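Local coordinates for Roadblock/LAMTOR2 domain-containing protein (PDB 3LEQ) that is of unknown function but carries a Roadblock/LC7 domain, a small alpha/beta fold that in relatives often serves as a regulatory or scaffolding module for small GTPases, at residues Val13-Glu18 with Ala106-Met111; Leu83-Ala86 with Ala90-Val93. One frame throughout, in Å; residues are numbered along the deposited sequence.

Contact 1: Val13-Glu18 with Ala106-Met111; sequences VDRVAE and AYQMNM
Arg15 and Gln108 meet through one hydrogen bond, from NH1 of Arg15 to OE1 of Gln108 at 3.3 Å. The bond is long but nearly straight, with 173° at the hydrogen. OE1 lies at the edge of the guanidinium, in its plane. NH1 sits above the amide's carbonyl plane, and the two flat groups are turned 46° against each other. The Arg15 chain bends at chi3, which turns its end toward helix 102-115. A water shores up the pair: it accepts from NH2 of Arg15 at 3.2 Å and donates to both OE1 and the backbone O of Gln108, the latter at 2.7 Å. In this Roadblock/LC7 domain, helices 4-15 and 102-115 lie on the same side of the sheet, and Met109, a selenomethionine, packs on strands 80-85 and 90-96. Val16, the first residue to leave helical geometry, supplies the apolar half. Its CG2 lies 3.8 Å from both CG and CD of Gln108. The Gln108 chain folds at chi2 (-72°), and its aliphatic part runs alongside the valine in the opposite sense. With an alanine at Gln108, NH1 of Arg15 would probably lose this acceptor, the water would lose one of its two, and CG2 of Val16 would be left uncovered on that side.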
loop_
_atom_site.group_PDB
_atom_site.type_symbol
_atom_site.label_atom_id
_atom_site.label_comp_id
_atom_site.label_asym_id
_atom_site.label_seq_id
_atom_site.Cartn_x
_atom_site.Cartn_y
_atom_site.Cartn_z
ATOM N N VAL A 13 -7.528 -4.209 -3.536
ATOM C CA VAL A 13 -6.995 -5.576 -3.403
ATOM C C VAL A 13 -7.897 -6.591 -4.128
ATOM O O VAL A 13 -7.403 -7.518 -4.795
ATOM C CB VAL A 13 -6.830 -5.978 -1.914
ATOM C CG1 VAL A 13 -6.588 -7.493 -1.768
ATOM C CG2 VAL A 13 -5.723 -5.182 -1.262
ATOM N N ASP A 14 -9.210 -6.404 -4.005
ATOM C CA ASP A 14 -10.191 -7.309 -4.618
ATOM C C ASP A 14 -10.200 -7.252 -6.146
ATOM O O ASP A 14 -10.234 -8.289 -6.801
ATOM C CB ASP A 14 -11.600 -7.068 -4.044
ATOM C CG ASP A 14 -11.853 -7.854 -2.745
ATOM O OD1 ASP A 14 -10.866 -8.316 -2.116
ATOM O OD2 ASP A 14 -13.035 -8.014 -2.348
ATOM N N ARG A 15 -10.164 -6.047 -6.703
ATOM C CA ARG A 15 -10.250 -5.865 -8.158
ATOM C C ARG A 15 -8.933 -6.174 -8.862
ATOM O O ARG A 15 -8.943 -6.652 -10.002
ATOM C CB ARG A 15 -10.652 -4.430 -8.506
ATOM C CG ARG A 15 -12.021 -4.001 -8.010
ATOM C CD ARG A 15 -12.239 -2.502 -8.261
ATOM N NE ARG A 15 -11.297 -1.643 -7.532
ATOM C CZ ARG A 15 -10.210 -1.057 -8.052
ATOM N NH1 ARG A 15 -9.876 -1.207 -9.330
ATOM N NH2 ARG A 15 -9.450 -0.300 -7.286
ATOM N N VAL A 16 -7.809 -5.889 -8.200
ATOM C CA VAL A 16 -6.504 -5.979 -8.860
ATOM C C VAL A 16 -5.739 -7.274 -8.519
ATOM O O VAL A 16 -5.160 -7.406 -7.440
ATOM C CB VAL A 16 -5.646 -4.718 -8.613
ATOM C CG1 VAL A 16 -4.364 -4.752 -9.463
ATOM C CG2 VAL A 16 -6.449 -3.465 -8.916
ATOM N N ALA A 17 -5.756 -8.222 -9.456
ATOM C CA ALA A 17 -5.074 -9.514 -9.291
ATOM C C ALA A 17 -3.622 -9.343 -8.810
ATOM O O ALA A 17 -3.120 -10.147 -8.011
ATOM C CB ALA A 17 -5.123 -10.319 -10.595
ATOM N N GLU A 18 -2.972 -8.273 -9.281
ATOM C CA GLU A 18 -1.570 -8.007 -8.981
ATOM C C GLU A 18 -1.333 -7.561 -7.541
ATOM O O GLU A 18 -0.220 -7.667 -7.046
ATOM C CB GLU A 18 -1.007 -6.931 -9.920
ATOM C CG GLU A 18 -0.699 -7.398 -11.331
ATOM C CD GLU A 18 -1.893 -7.319 -12.266
ATOM O OE1 GLU A 18 -1.687 -7.503 -13.475
ATOM O OE2 GLU A 18 -3.030 -7.085 -11.803
ATOM N N ALA A 106 1.020 0.746 -10.480
ATOM C CA ALA A 106 1.198 2.178 -10.228
ATOM C C ALA A 106 0.000 3.000 -10.710
ATOM O O ALA A 106 -0.404 3.937 -10.035
ATOM C CB ALA A 106 2.490 2.692 -10.820
ATOM N N TYR A 107 -0.557 2.651 -11.868
ATOM C CA TYR A 107 -1.756 3.316 -12.377
ATOM C C TYR A 107 -2.926 3.123 -11.415
ATOM O O TYR A 107 -3.608 4.071 -11.047
ATOM C CB TYR A 107 -2.122 2.768 -13.785
ATOM C CG TYR A 107 -3.504 3.200 -14.229
ATOM C CD1 TYR A 107 -3.715 4.461 -14.785
ATOM C CD2 TYR A 107 -4.612 2.361 -14.045
ATOM C CE1 TYR A 107 -4.998 4.864 -15.175
ATOM C CE2 TYR A 107 -5.898 2.762 -14.419
ATOM C CZ TYR A 107 -6.079 4.007 -14.985
ATOM O OH TYR A 107 -7.355 4.385 -15.354
ATOM N N GLN A 108 -3.151 1.894 -10.983
ATOM C CA GLN A 108 -4.233 1.617 -10.016
ATOM C C GLN A 108 -4.084 2.396 -8.696
ATOM O O GLN A 108 -5.079 2.930 -8.153
ATOM C CB GLN A 108 -4.346 0.107 -9.728
ATOM C CG GLN A 108 -4.870 -0.701 -10.910
ATOM C CD GLN A 108 -6.344 -0.474 -11.179
ATOM O OE1 GLN A 108 -7.072 0.083 -10.354
ATOM N NE2 GLN A 108 -6.799 -0.927 -12.338
HETATM N N MSE A 109 -2.851 2.443 -8.168
HETATM C CA MSE A 109 -2.574 3.204 -6.949
HETATM C C MSE A 109 -2.816 4.697 -7.171
HETATM O O MSE A 109 -3.396 5.358 -6.330
HETATM C CB MSE A 109 -1.139 2.969 -6.489
HETATM C CG MSE A 109 -0.863 1.531 -6.120
HETATM SE SE MSE A 109 1.007 1.235 -5.685
HETATM C CE MSE A 109 1.185 2.274 -4.044
ATOM N N ASN A 110 -2.371 5.212 -8.313
ATOM C CA ASN A 110 -2.553 6.632 -8.644
ATOM C C ASN A 110 -4.054 6.984 -8.741
ATOM O O ASN A 110 -4.481 8.028 -8.259
ATOM C CB ASN A 110 -1.817 6.990 -9.951
ATOM C CG ASN A 110 -0.291 7.125 -9.773
ATOM O OD1 ASN A 110 0.214 7.322 -8.667
ATOM N ND2 ASN A 110 0.445 7.019 -10.884
HETATM N N MSE A 111 -4.845 6.082 -9.321
HETATM C CA MSE A 111 -6.307 6.270 -9.402
HETATM C C MSE A 111 -6.939 6.227 -8.016
HETATM O O MSE A 111 -7.855 6.990 -7.731
HETATM C CB MSE A 111 -6.956 5.223 -10.316
HETATM C CG MSE A 111 -6.550 5.324 -11.801
HETATM SE SE MSE A 111 -6.864 7.118 -12.592
HETATM C CE MSE A 111 -5.009 7.782 -12.563
HETATM O O HOH W 1 -7.700 2.215 -8.313
#

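Contact 2: Leu83-Ala86 with Ala90-Val93; sequences LTAA and AHLV
Thr84 and Leu92 form the antiparallel hydrogen-bonded pair of this hairpin, and each backbone satisfies the other. Thr84 N donates to Leu92 O at 2.9 Å, in the carbonyl plane. Leu92 N returns a bond to Thr84 O at 2.8 Å. Both carbonyls also take a CA-H...O contact: Leu83 CA reaches Leu92 O, and His91 CA reaches Thr84 O. A third bond runs from Ala86 N to Ala90 O at 2.8 Å, close to the turn. It is straight at the hydrogen (170°), but its donor stands above the carbonyl plane. The non-hydrogen-bonded pairs turn their backbones outward. Leu83 is hydrogen-bonded through its backbone to Ala72, His91 to Leu25 and Val93 to Val23. Both strands are interior to the five-stranded antiparallel sheet, with 90-96 the central one.

Side chains fill both faces. Leu83 and Val93 share the face under helix 40-55, with CD1 of Leu83 3.9 Å from CG2 of Val93. CD2 of Leu83 approaches the His91 ring obliquely; its 3.2 Å to CD2 of His91 is unusually short, so the closeness is doubtful. On the other face, beneath Met109, Thr84 meets Leu92. With OG1 anti to the backbone N (chi1 -172°), CG2 is the branch that meets Leu92, 4.1 Å from its CB. The hydroxyl has a weak hydrogen bond with Gln71 NE2. The polar groups here are thus mostly paired within the sheet, and the buried side chains are mainly hydrocarbon, which suits a strand pair held between helices.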
loop_
_atom_site.group_PDB
_atom_site.type_symbol
_atom_site.label_atom_id
_atom_site.label_comp_id
_atom_site.label_asym_id
_atom_site.label_seq_id
_atom_site.Cartn_x
_atom_site.Cartn_y
_atom_site.Cartn_z
ATOM N N LEU A 83 5.392 2.256 -2.576
ATOM C CA LEU A 83 4.924 3.288 -1.670
ATOM C C LEU A 83 4.764 4.601 -2.435
ATOM O O LEU A 83 5.638 4.960 -3.201
ATOM C CB LEU A 83 5.959 3.436 -0.552
ATOM C CG LEU A 83 5.839 4.485 0.536
ATOM C CD1 LEU A 83 6.530 3.958 1.785
ATOM C CD2 LEU A 83 6.470 5.821 0.097
ATOM N N THR A 84 3.659 5.310 -2.212
ATOM C CA THR A 84 3.452 6.627 -2.804
ATOM C C THR A 84 2.774 7.566 -1.809
ATOM O O THR A 84 2.104 7.124 -0.882
ATOM C CB THR A 84 2.658 6.548 -4.170
ATOM O OG1 THR A 84 2.649 7.841 -4.801
ATOM C CG2 THR A 84 1.217 6.119 -3.956
ATOM N N ALA A 85 2.932 8.865 -2.010
ATOM C CA ALA A 85 2.255 9.854 -1.180
ATOM C C ALA A 85 0.737 9.776 -1.374
ATOM O O ALA A 85 0.254 9.621 -2.514
ATOM C CB ALA A 85 2.755 11.267 -1.527
ATOM N N ALA A 86 0.000 9.895 -0.262
ATOM C CA ALA A 86 -1.465 10.051 -0.274
ATOM C C ALA A 86 -1.766 11.349 0.445
ATOM O O ALA A 86 -2.173 11.363 1.625
ATOM C CB ALA A 86 -2.144 8.874 0.423
ATOM N N ALA A 90 0.358 11.333 4.704
ATOM C CA ALA A 90 0.204 9.878 4.605
ATOM C C ALA A 90 0.839 9.269 3.365
ATOM O O ALA A 90 1.054 9.946 2.361
ATOM C CB ALA A 90 -1.298 9.483 4.649
ATOM N N HIS A 91 1.069 7.969 3.420
ATOM C CA HIS A 91 1.566 7.218 2.286
ATOM C C HIS A 91 0.735 5.953 2.073
ATOM O O HIS A 91 0.343 5.287 3.039
ATOM C CB HIS A 91 3.028 6.818 2.501
ATOM C CG HIS A 91 3.991 7.942 2.305
ATOM N ND1 HIS A 91 4.295 8.843 3.300
ATOM C CD2 HIS A 91 4.716 8.315 1.222
ATOM C CE1 HIS A 91 5.174 9.716 2.843
ATOM N NE2 HIS A 91 5.445 9.414 1.584
ATOM N N LEU A 92 0.462 5.640 0.806
ATOM C CA LEU A 92 -0.175 4.391 0.444
ATOM C C LEU A 92 0.921 3.371 0.199
ATOM O O LEU A 92 1.910 3.659 -0.537
ATOM C CB LEU A 92 -1.000 4.580 -0.856
ATOM C CG LEU A 92 -1.610 3.309 -1.478
ATOM C CD1 LEU A 92 -2.672 2.688 -0.550
ATOM C CD2 LEU A 92 -2.223 3.646 -2.870
ATOM N N VAL A 93 0.777 2.179 0.781
ATOM C CA VAL A 93 1.807 1.168 0.624
ATOM C C VAL A 93 1.136 -0.109 0.168
ATOM O O VAL A 93 0.166 -0.539 0.757
ATOM C CB VAL A 93 2.586 0.891 1.936
ATOM C CG1 VAL A 93 3.718 -0.071 1.685
ATOM C CG2 VAL A 93 3.107 2.217 2.590
#

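Overall arrangement
Contact 2 is the more buried, with Leu83, Thr84, Leu92 and Val93 in the core; contact 1 lies nearer the surface. Residues 83-86 and 90-93 are neighbouring interior strands, whereas contact 1 joins the end of helix 4-15 and the loop after it to helix 102-115, far apart in sequence. The centres of the two contacts are about 13 Å apart. Helix 102-115 links them: its Gln108 serves contact 1, while the adjacent Met109 packs on contact 2, with CB 3.8 Å from CD2 of Leu92 and CE equally close to CG2 of Thr84. The strands rely on backbone bonds and apolar side chains and bury 379 Å². Contact 1 buries 116 Å² through a side-chain bond, a bridging water and a valine.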